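PDB 4ZY8: protein LST4 from Kluyveromyces lactis, which probably takes part in extracellular amino acid uptake and in protein trafficking from the Golgi to the plasma membrane, and is represented here by its longin domain. Local coordinates for residues N48-Y53 against I79-R84; D122-T127 against Q157-K162. All blocks are in the same frame, centred on the assembly; numbering follows the deposited sequence.

Both contacts lie in the longin domain, where a five-stranded antiparallel sheet carries helices on its two faces. Interaction 1 packs helix 47-55 on strand 79-87 from one face. Interaction 2 joins helices 114-134 and 150-166 on the other. Their centres are about 18 Å apart, on opposite sides of the centre of the chain, and interaction 1 is complete in sequence before interaction 2 begins. Strand 79-87 links them. Phe82 packs on Phe159, and Arg84 NH1 forms salt bridges to Asp122 OD1 at 2.8 Å and Glu125 OE1 at 3.1 Å. The strand thus serves both layers, in the layered arrangement of longin domains in the DENN family.

Interaction 1: N48-Y53 against I79-R84; sequences NELKDY and IVLFTR
Leu81 meets Leu50 and Tyr53 in a small apolar contact between a helix and the face of a sheet. One methyl group of the strand does the touching. CD2 of Leu81 lies 3.7 Å from CB of Tyr53, and the same CD2 lies 4.0 Å from CD2 of Leu50. The two leucine side chains approach at a slant and meet methyl to methyl. The CA-CB bond of Leu81 points toward the helix, and CG anti to the backbone N (chi1 178°) sets CD2 against Leu50 and Tyr53. Tyr53 contributes its CB here, not its ring. The CA-CB bond of Tyr53 points at the strand, whereas Leu50 reaches it with the tip of its side chain. The contact is therefore van der Waals packing and burial of apolar surface, about 113 Å² in all.

The polar bonds lie within the helix and within the sheet. Tyr53 N donates to Glu49 O at 3.1 Å, and Thr83 OG1 is hydrogen-bonded to Ser99 OG of the neighbouring strand 95-103. Leu50 and Tyr53, three residues apart, share the side of the helix that meets the strand.

Leu50 also touches Arg12 and Ile14 of strand 12-17, and Tyr53 touches Val74 of strand 68-74. Leu81 packs against Ser99 and Cys101 of strand 95-103. Helix 47-55 therefore covers one face of the antiparallel sheet, with strand 79-87 between strands 95-103 and 68-74.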
loop_
_atom_site.group_PDB
_atom_site.type_symbol
_atom_site.label_atom_id
_atom_site.label_comp_id
_atom_site.label_asym_id
_atom_site.label_seq_id
_atom_site.Cartn_x
_atom_site.Cartn_y
_atom_site.Cartn_z
ATOM N N ASN A 48 14.963 -1.765 1.267
ATOM C CA ASN A 48 15.403 -0.486 1.794
ATOM C C ASN A 48 15.160 0.660 0.842
ATOM O O ASN A 48 15.006 1.781 1.248
ATOM C CB ASN A 48 16.872 -0.543 2.148
ATOM C CG ASN A 48 17.110 -1.077 3.527
ATOM O OD1 ASN A 48 16.557 -0.593 4.491
ATOM N ND2 ASN A 48 17.942 -2.082 3.621
ATOM N N GLU A 49 15.147 0.358 -0.435
ATOM C CA GLU A 49 14.853 1.351 -1.453
ATOM C C GLU A 49 13.353 1.637 -1.418
ATOM O O GLU A 49 12.933 2.777 -1.612
ATOM C CB GLU A 49 15.310 0.875 -2.831
ATOM C CG GLU A 49 15.035 1.846 -3.967
ATOM C CD GLU A 49 15.568 1.331 -5.298
ATOM O OE1 GLU A 49 16.369 0.374 -5.276
ATOM O OE2 GLU A 49 15.191 1.879 -6.359
ATOM N N LEU A 50 12.548 0.605 -1.162
ATOM C CA LEU A 50 11.097 0.795 -1.089
ATOM C C LEU A 50 10.672 1.614 0.118
ATOM O O LEU A 50 9.854 2.510 -0.034
ATOM C CB LEU A 50 10.374 -0.552 -1.101
ATOM C CG LEU A 50 10.362 -1.143 -2.513
ATOM C CD1 LEU A 50 9.787 -2.525 -2.525
ATOM C CD2 LEU A 50 9.557 -0.250 -3.450
ATOM N N LYS A 51 11.249 1.348 1.295
ATOM C CA LYS A 51 10.941 2.127 2.503
ATOM C C LYS A 51 11.121 3.609 2.242
ATOM O O LYS A 51 10.371 4.443 2.745
ATOM C CB LYS A 51 11.835 1.721 3.682
ATOM C CG LYS A 51 11.661 0.286 4.166
ATOM C CD LYS A 51 10.612 0.182 5.254
ATOM C CE LYS A 51 10.706 -1.160 5.967
ATOM N NZ LYS A 51 12.125 -1.597 6.079
ATOM N N ASP A 52 12.131 3.923 1.441
ATOM C CA ASP A 52 12.457 5.296 1.092
ATOM C C ASP A 52 11.416 5.879 0.116
ATOM O O ASP A 52 10.972 7.011 0.281
ATOM C CB ASP A 52 13.880 5.357 0.525
ATOM C CG ASP A 52 14.348 6.774 0.268
ATOM O OD1 ASP A 52 14.437 7.548 1.245
ATOM O OD2 ASP A 52 14.691 7.096 -0.891
ATOM N N TYR A 53 11.009 5.099 -0.881
ATOM C CA TYR A 53 9.955 5.546 -1.792
ATOM C C TYR A 53 8.604 5.694 -1.098
ATOM O O TYR A 53 7.836 6.592 -1.414
ATOM C CB TYR A 53 9.815 4.586 -2.970
ATOM C CG TYR A 53 10.951 4.626 -3.964
ATOM C CD1 TYR A 53 11.652 5.797 -4.197
ATOM C CD2 TYR A 53 11.306 3.499 -4.683
ATOM C CE1 TYR A 53 12.680 5.841 -5.118
ATOM C CE2 TYR A 53 12.332 3.531 -5.599
ATOM C CZ TYR A 53 13.015 4.704 -5.817
ATOM O OH TYR A 53 14.039 4.733 -6.739
ATOM N N ILE A 79 9.069 -0.062 -13.122
ATOM C CA ILE A 79 7.970 -0.324 -12.216
ATOM C C ILE A 79 7.282 0.969 -11.788
ATOM O O ILE A 79 7.924 2.004 -11.637
ATOM C CB ILE A 79 8.495 -1.125 -10.994
ATOM C CG1 ILE A 79 8.464 -2.624 -11.314
ATOM C CG2 ILE A 79 7.713 -0.812 -9.744
ATOM C CD1 ILE A 79 9.053 -3.503 -10.246
ATOM N N VAL A 80 5.967 0.908 -11.609
ATOM C CA VAL A 80 5.236 1.999 -10.992
ATOM C C VAL A 80 4.796 1.562 -9.601
ATOM O O VAL A 80 4.362 0.434 -9.422
ATOM C CB VAL A 80 4.027 2.419 -11.869
ATOM C CG1 VAL A 80 2.844 2.785 -11.029
ATOM C CG2 VAL A 80 4.425 3.561 -12.783
ATOM N N LEU A 81 4.970 2.438 -8.617
ATOM C CA LEU A 81 4.597 2.152 -7.237
ATOM C C LEU A 81 3.454 3.061 -6.806
ATOM O O LEU A 81 3.605 4.285 -6.846
ATOM C CB LEU A 81 5.814 2.326 -6.309
ATOM C CG LEU A 81 5.658 2.129 -4.795
ATOM C CD1 LEU A 81 5.453 0.662 -4.459
ATOM C CD2 LEU A 81 6.885 2.664 -4.041
ATOM N N PHE A 82 2.302 2.495 -6.441
ATOM C CA PHE A 82 1.247 3.342 -5.900
ATOM C C PHE A 82 0.961 3.009 -4.441
ATOM O O PHE A 82 0.854 1.847 -4.054
ATOM C CB PHE A 82 -0.033 3.304 -6.762
ATOM C CG PHE A 82 -0.682 1.937 -6.928
ATOM C CD1 PHE A 82 -1.785 1.581 -6.165
ATOM C CD2 PHE A 82 -0.242 1.049 -7.896
ATOM C CE1 PHE A 82 -2.422 0.345 -6.341
ATOM C CE2 PHE A 82 -0.871 -0.191 -8.088
ATOM C CZ PHE A 82 -1.965 -0.536 -7.309
ATOM N N THR A 83 0.873 4.062 -3.641
ATOM C CA THR A 83 0.830 3.951 -2.190
ATOM C C THR A 83 -0.322 4.728 -1.562
ATOM O O THR A 83 -0.475 5.918 -1.802
ATOM C CB THR A 83 2.152 4.488 -1.559
ATOM O OG1 THR A 83 3.246 3.676 -1.974
ATOM C CG2 THR A 83 2.080 4.470 -0.024
ATOM N N ARG A 84 -1.098 4.053 -0.730
ATOM C CA ARG A 84 -2.046 4.708 0.162
ATOM C C ARG A 84 -1.402 4.812 1.533
ATOM O O ARG A 84 -1.055 3.793 2.135
ATOM C CB ARG A 84 -3.353 3.916 0.245
ATOM C CG ARG A 84 -4.262 4.232 1.456
ATOM C CD ARG A 84 -4.878 5.641 1.400
ATOM N NE ARG A 84 -5.588 5.901 0.133
ATOM C CZ ARG A 84 -6.895 5.759 -0.077
ATOM N NH1 ARG A 84 -7.708 5.339 0.892
ATOM N NH2 ARG A 84 -7.389 6.046 -1.279
#

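Interaction 2: D122-T127 against Q157-K162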
loop_
_atom_site.group_PDB
_atom_site.type_symbol
_atom_site.label_atom_id
_atom_site.label_comp_id
_atom_site.label_asym_id
_atom_site.label_seq_id
_atom_site.Cartn_x
_atom_site.Cartn_y
_atom_site.Cartn_z
ATOM N N ASP A 122 -9.702 2.613 -0.106
ATOM C CA ASP A 122 -10.467 3.071 1.041
ATOM C C ASP A 122 -10.949 1.901 1.871
ATOM O O ASP A 122 -10.832 1.941 3.051
ATOM C CB ASP A 122 -11.701 3.892 0.688
ATOM C CG ASP A 122 -11.400 5.193 -0.005
ATOM O OD1 ASP A 122 -10.362 5.822 0.231
ATOM O OD2 ASP A 122 -12.247 5.605 -0.798
ATOM N N GLN A 123 -11.505 0.879 1.234
ATOM C CA GLN A 123 -11.974 -0.301 1.967
ATOM C C GLN A 123 -10.776 -0.959 2.681
ATOM O O GLN A 123 -10.872 -1.318 3.851
ATOM C CB GLN A 123 -12.631 -1.329 1.030
ATOM C CG GLN A 123 -13.687 -0.783 0.064
ATOM C CD GLN A 123 -14.345 -1.906 -0.757
ATOM O OE1 GLN A 123 -13.756 -2.975 -0.959
ATOM N NE2 GLN A 123 -15.509 -1.629 -1.302
ATOM N N CYS A 124 -9.646 -1.077 1.982
ATOM C CA CYS A 124 -8.426 -1.661 2.599
ATOM C C CYS A 124 -7.981 -0.878 3.833
ATOM O O CYS A 124 -7.634 -1.466 4.873
ATOM C CB CYS A 124 -7.287 -1.717 1.589
ATOM S SG CYS A 124 -7.612 -2.866 0.200
ATOM N N GLU A 125 -7.990 0.448 3.712
ATOM C CA GLU A 125 -7.680 1.331 4.832
ATOM C C GLU A 125 -8.669 1.110 5.987
ATOM O O GLU A 125 -8.236 0.953 7.118
ATOM C CB GLU A 125 -7.670 2.807 4.383
ATOM C CG GLU A 125 -7.511 3.810 5.518
ATOM C CD GLU A 125 -7.553 5.266 5.031
ATOM O OE1 GLU A 125 -7.130 5.535 3.887
ATOM O OE2 GLU A 125 -8.028 6.137 5.792
ATOM N N ASN A 126 -9.980 1.077 5.715
ATOM C CA ASN A 126 -10.976 0.762 6.763
ATOM C C ASN A 126 -10.706 -0.564 7.467
ATOM O O ASN A 126 -10.943 -0.705 8.665
ATOM C CB ASN A 126 -12.416 0.627 6.202
ATOM C CG ASN A 126 -12.979 1.936 5.682
ATOM O OD1 ASN A 126 -12.533 3.015 6.072
ATOM N ND2 ASN A 126 -14.017 1.838 4.835
ATOM N N THR A 127 -10.260 -1.552 6.695
ATOM C CA THR A 127 -10.081 -2.905 7.227
ATOM C C THR A 127 -8.931 -2.969 8.247
ATOM O O THR A 127 -9.064 -3.543 9.344
ATOM C CB THR A 127 -9.847 -3.901 6.081
ATOM O OG1 THR A 127 -11.023 -3.956 5.261
ATOM C CG2 THR A 127 -9.562 -5.315 6.629
ATOM N N GLN A 157 -6.589 -10.058 -0.585
ATOM C CA GLN A 157 -7.616 -10.558 -1.436
ATOM C C GLN A 157 -8.277 -9.478 -2.282
ATOM O O GLN A 157 -8.572 -9.682 -3.408
ATOM C CB GLN A 157 -8.622 -11.341 -0.654
ATOM C CG GLN A 157 -9.553 -12.118 -1.528
ATOM C CD GLN A 157 -10.598 -12.862 -0.744
ATOM O OE1 GLN A 157 -10.288 -13.546 0.212
ATOM N NE2 GLN A 157 -11.828 -12.724 -1.141
ATOM N N THR A 158 -8.447 -8.306 -1.725
ATOM C CA THR A 158 -8.957 -7.171 -2.504
ATOM C C THR A 158 -8.023 -6.813 -3.659
ATOM O O THR A 158 -8.488 -6.449 -4.739
ATOM C CB THR A 158 -9.212 -5.936 -1.590
ATOM O OG1 THR A 158 -10.389 -6.199 -0.820
ATOM C CG2 THR A 158 -9.499 -4.692 -2.411
ATOM N N PHE A 159 -6.710 -6.909 -3.448
ATOM C CA PHE A 159 -5.767 -6.692 -4.544
ATOM C C PHE A 159 -5.836 -7.813 -5.589
ATOM O O PHE A 159 -5.843 -7.553 -6.788
ATOM C CB PHE A 159 -4.336 -6.551 -3.995
ATOM C CG PHE A 159 -3.995 -5.140 -3.619
ATOM C CD1 PHE A 159 -3.279 -4.326 -4.498
ATOM C CD2 PHE A 159 -4.441 -4.602 -2.415
ATOM C CE1 PHE A 159 -2.967 -3.000 -4.164
ATOM C CE2 PHE A 159 -4.137 -3.255 -2.068
ATOM C CZ PHE A 159 -3.385 -2.476 -2.950
ATOM N N GLN A 160 -5.893 -9.054 -5.123
ATOM C CA GLN A 160 -5.913 -10.211 -6.020
ATOM C C GLN A 160 -7.175 -10.259 -6.863
ATOM O O GLN A 160 -7.126 -10.547 -8.051
ATOM C CB GLN A 160 -5.812 -11.486 -5.198
ATOM C CG GLN A 160 -4.418 -11.727 -4.632
ATOM C CD GLN A 160 -4.426 -12.791 -3.546
ATOM O OE1 GLN A 160 -5.410 -12.927 -2.808
ATOM N NE2 GLN A 160 -3.341 -13.556 -3.449
ATOM N N ARG A 161 -8.302 -9.943 -6.241
ATOM C CA ARG A 161 -9.599 -10.126 -6.890
ATOM C C ARG A 161 -10.182 -8.863 -7.521
ATOM O O ARG A 161 -10.906 -8.957 -8.509
ATOM C CB ARG A 161 -10.603 -10.682 -5.871
ATOM N N LYS A 162 -9.827 -7.702 -7.027
ATOM C CA LYS A 162 -10.407 -6.482 -7.529
ATOM C C LYS A 162 -9.441 -5.513 -8.155
ATOM O O LYS A 162 -9.604 -5.140 -9.266
ATOM C CB LYS A 162 -11.171 -5.787 -6.443
ATOM C CG LYS A 162 -12.364 -6.562 -5.964
ATOM C CD LYS A 162 -12.662 -6.178 -4.557
#
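Cys124 packs against Thr158 and Phe159 at the tight part of this helix-helix contact. Its SG lies 3.7 Å from CG2 of Thr158 and reaches CE2 of Phe159 at 4.2 Å. The sulfur approaches the phenyl ring obliquely, 5.3 Å from its centroid and 67° off the ring normal, in a sulfur-aromatic contact. Thr158 turns its methyl group toward the sulfur: CG2 is anti to the backbone N, and OG1 makes a weak hydrogen bond back to Ala154 O in its own helix.

The solvent side is looser. Gln123 is exposed, and although its CA-CB bond points at the other helix, its nearest approach is OE1 to Thr158 OG1, 4.7 Å. Thr127 bonds within its own helix, its OG1 donating to Gln123 O at 3.0 Å from above the carbonyl plane. That carbonyl also accepts from Thr127 N.

Toward the sheet, Cys124 and Phe159 both touch Ile98 of strand 95-103, and Phe159 also packs on Cys100 of the same strand. Cys124 additionally touches Val155, and Phe159 touches Leu121. The pair of helices thus lies on the sheet face opposite helix 47-55, with Cys124 and Phe159 on the side that meets strand 95-103.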